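Local atomic coordinates of putative methyl-accepting chemotaxis signal transduction protein (Campylobacter jejuni subsp. jejuni serotype O:2, PDB entry 4XMR), a protein that binds isoleucine in a tandem PAS sensory domain and probably relays amino-acid recognition across the membrane to steer chemotaxis. Residues 58-70 against 81-93. Residues are numbered along the deposited sequence; the frame is centred on the assembly and turned at random. Where two conformers were deposited one is given.
Sequences EENIINNVGPILK and VYLGLNNGKVLLS. With ILE (isoleucine), chain E.
Leu-91 and Leu-69 mesh where helix 58-70 lies over an antiparallel hairpin, its axis coming within 8.1 Å of that of strand 90-93 at a crossing angle of -35° and running roughly against strand 81-84. Leu-91 sends CD2 up to the helix backbone, 3.6 Å from Gly-66 N, where Gly-66 has no side chain in the way, just before the kink at Pro-67. That methyl also touches Ile-61 CG2 and Val-65 CB, while CD1 reaches Ile-62 CG1. One turn beyond Val-65, Leu-69 lays CD1 on the strand backbone, 3.5 Å from Leu-91 O, and its other methyl, CD2, packs on Val-81 CG1 (3.8 Å). Leu-83 crosses both Ile-61 and Val-65 at about a right angle, and Ile-61 meets Leu-85 tip to tip, CD1 to CD2 at 4.0 Å. At the N-terminal end of the helix the apolar contacts give way to charge at Glu-58. CG stands anti to its carbonyl carbon (chi1 -69°) and the chain is extended beyond it, carrying the carboxylate out to the hairpin turn. There the extended Lys-89 crosses it and forms a salt bridge, NZ to the syn lone pair of OE1 at 2.9 Å. OE2 takes a weak bond from Asn-87 ND2, the amide and carboxylate planes 80° apart; Asn-87 OD1 meanwhile accepts from Lys-89 N in an Asx turn (3.0 Å), which probably helps to orient the amide. On the far side of the hairpin Tyr-82 faces the bound isoleucine, whose CD1 sits 3.6 Å above the ring centre, and the Tyr-82 OH is hydrogen-bonded to Asp-160. The helix thus packs on one face of the membrane-distal PAS-type sheet and the ligand lies against the other, with Leu-104 of strand 103-105 beside Leu-91 and Ile-62, and Leu-43 and Ile-47 of the long helix 9-48 against Val-81 and Leu-69.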
loop_
_atom_site.group_PDB
_atom_site.type_symbol
_atom_site.label_atom_id
_atom_site.label_comp_id
_atom_site.label_asym_id
_atom_site.label_seq_id
_atom_site.Cartn_x
_atom_site.Cartn_y
_atom_site.Cartn_z
ATOM N N GLU B 58 21.419 9.227 -28.013
ATOM C CA GLU B 58 21.620 8.120 -27.085
ATOM C C GLU B 58 22.496 8.523 -25.901
ATOM O O GLU B 58 22.198 8.173 -24.757
ATOM C CB GLU B 58 22.184 6.893 -27.803
ATOM C CG GLU B 58 21.189 6.243 -28.751
ATOM C CD GLU B 58 21.733 4.987 -29.405
ATOM O OE1 GLU B 58 22.855 4.571 -29.054
ATOM O OE2 GLU B 58 21.032 4.421 -30.266
ATOM N N GLU B 59 23.560 9.273 -26.173
ATOM C CA GLU B 59 24.428 9.766 -25.108
ATOM C C GLU B 59 23.656 10.611 -24.090
ATOM O O GLU B 59 23.796 10.428 -22.879
ATOM C CB GLU B 59 25.598 10.566 -25.687
ATOM C CG GLU B 59 26.505 11.186 -24.633
ATOM C CD GLU B 59 27.706 11.903 -25.234
ATOM O OE1 GLU B 59 27.908 11.815 -26.463
ATOM O OE2 GLU B 59 28.446 12.553 -24.468
ATOM N N ASN B 60 22.848 11.542 -24.584
ATOM C CA ASN B 60 22.069 12.391 -23.693
ATOM C C ASN B 60 21.018 11.602 -22.915
ATOM O O ASN B 60 20.774 11.863 -21.737
ATOM C CB ASN B 60 21.426 13.546 -24.461
ATOM C CG ASN B 60 22.433 14.599 -24.867
ATOM O OD1 ASN B 60 23.559 14.611 -24.377
ATOM N ND2 ASN B 60 22.029 15.497 -25.757
ATOM N N ILE B 61 20.403 10.627 -23.572
ATOM C CA ILE B 61 19.429 9.782 -22.894
ATOM C C ILE B 61 20.093 8.996 -21.757
ATOM O O ILE B 61 19.595 8.986 -20.628
ATOM C CB ILE B 61 18.714 8.842 -23.878
ATOM C CG1 ILE B 61 17.791 9.654 -24.793
ATOM C CG2 ILE B 61 17.920 7.776 -23.126
ATOM C CD1 ILE B 61 17.319 8.910 -26.028
ATOM N N ILE B 62 21.228 8.362 -22.041
ATOM C CA ILE B 62 21.946 7.613 -21.012
ATOM C C ILE B 62 22.267 8.526 -19.829
ATOM O O ILE B 62 21.984 8.198 -18.675
ATOM C CB ILE B 62 23.267 7.020 -21.558
ATOM C CG1 ILE B 62 22.978 5.924 -22.589
ATOM C CG2 ILE B 62 24.121 6.464 -20.426
ATOM C CD1 ILE B 62 24.194 5.543 -23.427
ATOM N N ASN B 63 22.841 9.685 -20.126
ATOM C CA ASN B 63 23.314 10.573 -19.074
ATOM C C ASN B 63 22.224 11.271 -18.276
ATOM O O ASN B 63 22.395 11.520 -17.086
ATOM C CB ASN B 63 24.275 11.613 -19.642
ATOM C CG ASN B 63 25.574 11.002 -20.112
ATOM O OD1 ASN B 63 25.978 9.935 -19.650
ATOM N ND2 ASN B 63 26.242 11.678 -21.036
ATOM N N ASN B 64 21.108 11.587 -18.927
ATOM C CA ASN B 64 20.064 12.378 -18.292
ATOM C C ASN B 64 18.864 11.568 -17.830
ATOM O O ASN B 64 18.289 11.866 -16.784
ATOM C CB ASN B 64 19.592 13.503 -19.218
ATOM C CG ASN B 64 20.676 14.514 -19.494
ATOM O OD1 ASN B 64 21.017 15.311 -18.630
ATOM N ND2 ASN B 64 21.218 14.488 -20.703
ATOM N N VAL B 65 18.470 10.560 -18.607
ATOM C CA VAL B 65 17.343 9.720 -18.214
ATOM C C VAL B 65 17.784 8.658 -17.207
ATOM O O VAL B 65 17.045 8.336 -16.273
ATOM C CB VAL B 65 16.652 9.070 -19.437
ATOM C CG1 VAL B 65 15.519 8.151 -18.997
ATOM C CG2 VAL B 65 16.114 10.156 -20.365
ATOM N N GLY B 66 18.988 8.123 -17.378
ATOM C CA GLY B 66 19.440 7.029 -16.533
ATOM C C GLY B 66 19.340 7.276 -15.034
ATOM O O GLY B 66 18.806 6.439 -14.306
ATOM N N PRO B 67 19.864 8.419 -14.556
ATOM C CA PRO B 67 19.758 8.675 -13.114
ATOM C C PRO B 67 18.307 8.702 -12.635
ATOM O O PRO B 67 18.025 8.237 -11.536
ATOM C CB PRO B 67 20.430 10.046 -12.955
ATOM C CG PRO B 67 21.417 10.104 -14.076
ATOM C CD PRO B 67 20.710 9.421 -15.229
ATOM N N ILE B 68 17.400 9.229 -13.446
ATOM C CA ILE B 68 16.002 9.294 -13.034
ATOM C C ILE B 68 15.421 7.883 -12.888
ATOM O O ILE B 68 14.735 7.584 -11.901
ATOM C CB ILE B 68 15.147 10.115 -14.035
ATOM C CG1 ILE B 68 15.791 11.470 -14.306
ATOM C CG2 ILE B 68 13.754 10.303 -13.476
ATOM C CD1 ILE B 68 14.969 12.384 -15.235
ATOM N N LEU B 69 15.719 7.008 -13.849
ATOM C CA LEU B 69 15.243 5.631 -13.772
ATOM C C LEU B 69 15.758 4.960 -12.511
ATOM O O LEU B 69 15.019 4.252 -11.829
ATOM C CB LEU B 69 15.697 4.817 -14.985
ATOM C CG LEU B 69 15.312 5.324 -16.372
ATOM C CD1 LEU B 69 15.886 4.386 -17.444
ATOM C CD2 LEU B 69 13.802 5.455 -16.517
ATOM N N LYS B 70 17.037 5.172 -12.209
ATOM C CA LYS B 70 17.639 4.546 -11.041
ATOM C C LYS B 70 17.023 5.036 -9.730
ATOM O O LYS B 70 16.700 4.236 -8.847
ATOM C CB LYS B 70 19.151 4.781 -11.019
ATOM C CG LYS B 70 19.852 4.116 -9.831
ATOM C CD LYS B 70 21.354 4.382 -9.815
ATOM C CE LYS B 70 21.676 5.763 -9.270
ATOM N NZ LYS B 70 23.107 5.880 -8.842
ATOM N N VAL B 81 13.331 -0.785 -14.281
ATOM C CA VAL B 81 12.736 0.463 -14.743
ATOM C C VAL B 81 13.509 0.851 -15.993
ATOM O O VAL B 81 14.738 0.855 -15.963
ATOM C CB VAL B 81 12.808 1.566 -13.669
ATOM C CG1 VAL B 81 12.256 2.872 -14.205
ATOM C CG2 VAL B 81 12.057 1.150 -12.419
ATOM N N TYR B 82 12.819 1.160 -17.091
ATOM C CA TYR B 82 13.501 1.272 -18.369
ATOM C C TYR B 82 12.802 2.181 -19.356
ATOM O O TYR B 82 11.595 2.435 -19.252
ATOM C CB TYR B 82 13.708 -0.114 -18.997
ATOM C CG TYR B 82 12.496 -1.008 -18.975
ATOM C CD1 TYR B 82 12.240 -1.814 -17.873
ATOM C CD2 TYR B 82 11.617 -1.068 -20.056
ATOM C CE1 TYR B 82 11.136 -2.651 -17.837
ATOM C CE2 TYR B 82 10.512 -1.904 -20.035
ATOM C CZ TYR B 82 10.279 -2.693 -18.923
ATOM O OH TYR B 82 9.182 -3.527 -18.924
ATOM N N LEU B 83 13.576 2.654 -20.328
ATOM C CA LEU B 83 13.047 3.407 -21.456
ATOM C C LEU B 83 13.407 2.687 -22.746
ATOM O O LEU B 83 14.586 2.567 -23.089
ATOM C CB LEU B 83 13.597 4.836 -21.463
ATOM C CG LEU B 83 13.070 5.761 -22.569
ATOM C CD1 LEU B 83 11.563 5.983 -22.447
ATOM C CD2 LEU B 83 13.834 7.091 -22.582
ATOM N N GLY B 84 12.389 2.174 -23.437
ATOM C CA GLY B 84 12.590 1.541 -24.732
ATOM C C GLY B 84 12.537 2.547 -25.865
ATOM O O GLY B 84 11.612 3.331 -25.946
ATOM N N LEU B 85 13.520 2.503 -26.760
ATOM C CA LEU B 85 13.591 3.454 -27.879
ATOM C C LEU B 85 13.100 2.844 -29.198
ATOM O O LEU B 85 13.075 1.626 -29.346
ATOM C CB LEU B 85 15.033 3.953 -28.046
ATOM C CG LEU B 85 15.688 4.528 -26.783
ATOM C CD1 LEU B 85 17.142 4.916 -27.026
ATOM C CD2 LEU B 85 14.898 5.712 -26.229
ATOM N N ASN B 86 12.736 3.689 -30.166
ATOM C CA ASN B 86 12.287 3.191 -31.470
ATOM C C ASN B 86 13.366 2.431 -32.234
ATOM O O ASN B 86 13.060 1.571 -33.063
ATOM C CB ASN B 86 11.710 4.311 -32.348
ATOM C CG ASN B 86 11.309 3.819 -33.740
ATOM O OD1 ASN B 86 10.395 3.005 -33.887
ATOM N ND2 ASN B 86 12.000 4.312 -34.766
ATOM N N ASN B 87 14.630 2.734 -31.958
ATOM C CA ASN B 87 15.705 2.005 -32.621
ATOM C C ASN B 87 15.890 0.616 -32.020
ATOM O O ASN B 87 16.743 -0.154 -32.454
ATOM C CB ASN B 87 17.014 2.806 -32.666
ATOM C CG ASN B 87 17.678 2.957 -31.305
ATOM O OD1 ASN B 87 17.173 2.493 -30.284
ATOM N ND2 ASN B 87 18.835 3.605 -31.296
ATOM N N GLY B 88 15.083 0.310 -31.007
ATOM C CA GLY B 88 15.060 -1.022 -30.435
ATOM C C GLY B 88 15.914 -1.158 -29.192
ATOM O O GLY B 88 15.821 -2.154 -28.484
ATOM N N LYS B 89 16.750 -0.159 -28.929
ATOM C CA LYS B 89 17.599 -0.189 -27.749
ATOM C C LYS B 89 16.770 0.165 -26.520
ATOM O O LYS B 89 15.730 0.828 -26.617
ATOM C CB LYS B 89 18.778 0.774 -27.892
ATOM C CG LYS B 89 19.704 0.438 -29.049
ATOM C CD LYS B 89 20.954 1.293 -29.007
ATOM C CE LYS B 89 21.866 1.020 -30.196
ATOM N NZ LYS B 89 23.064 1.908 -30.172
ATOM N N VAL B 90 17.221 -0.275 -25.356
ATOM C CA VAL B 90 16.504 0.032 -24.130
ATOM C C VAL B 90 17.483 0.458 -23.046
ATOM O O VAL B 90 18.507 -0.189 -22.839
ATOM C CB VAL B 90 15.619 -1.148 -23.676
ATOM C CG1 VAL B 90 16.447 -2.395 -23.463
ATOM C CG2 VAL B 90 14.870 -0.798 -22.410
ATOM N N LEU B 91 17.184 1.572 -22.386
ATOM C CA LEU B 91 17.974 2.025 -21.267
ATOM C C LEU B 91 17.388 1.364 -20.022
ATOM O O LEU B 91 16.262 1.668 -19.628
ATOM C CB LEU B 91 17.921 3.540 -21.162
ATOM C CG LEU B 91 18.769 4.142 -20.040
ATOM C CD1 LEU B 91 20.257 3.881 -20.275
ATOM C CD2 LEU B 91 18.506 5.629 -19.914
ATOM N N LEU B 92 18.158 0.463 -19.416
ATOM C CA LEU B 92 17.655 -0.436 -18.377
ATOM C C LEU B 92 18.303 -0.208 -17.019
ATOM O O LEU B 92 19.523 -0.315 -16.887
ATOM C CB LEU B 92 17.863 -1.891 -18.810
ATOM C CG LEU B 92 17.503 -2.985 -17.800
ATOM C CD1 LEU B 92 16.026 -2.917 -17.391
ATOM C CD2 LEU B 92 17.838 -4.348 -18.375
ATOM N N SER B 93 17.477 0.121 -16.026
ATOM C CA SER B 93 17.905 0.193 -14.635
ATOM C C SER B 93 17.408 -1.052 -13.890
ATOM O O SER B 93 16.192 -1.309 -13.845
ATOM C CB SER B 93 17.379 1.461 -13.971
ATOM O OG SER B 93 17.818 1.554 -12.631
HETATM N N ILE E . 10.341 -7.110 -18.556
HETATM C CA ILE E . 10.634 -6.551 -19.866
HETATM C C ILE E . 10.554 -7.677 -20.888
HETATM O O ILE E . 10.327 -7.444 -22.070
HETATM C CB ILE E . 12.016 -5.847 -19.891
HETATM C CG1 ILE E . 12.145 -4.986 -21.151
HETATM C CG2 ILE E . 13.156 -6.850 -19.778
HETATM C CD1 ILE E . 13.340 -4.048 -21.140
HETATM O OXT ILE E . 10.681 -8.850 -20.528
#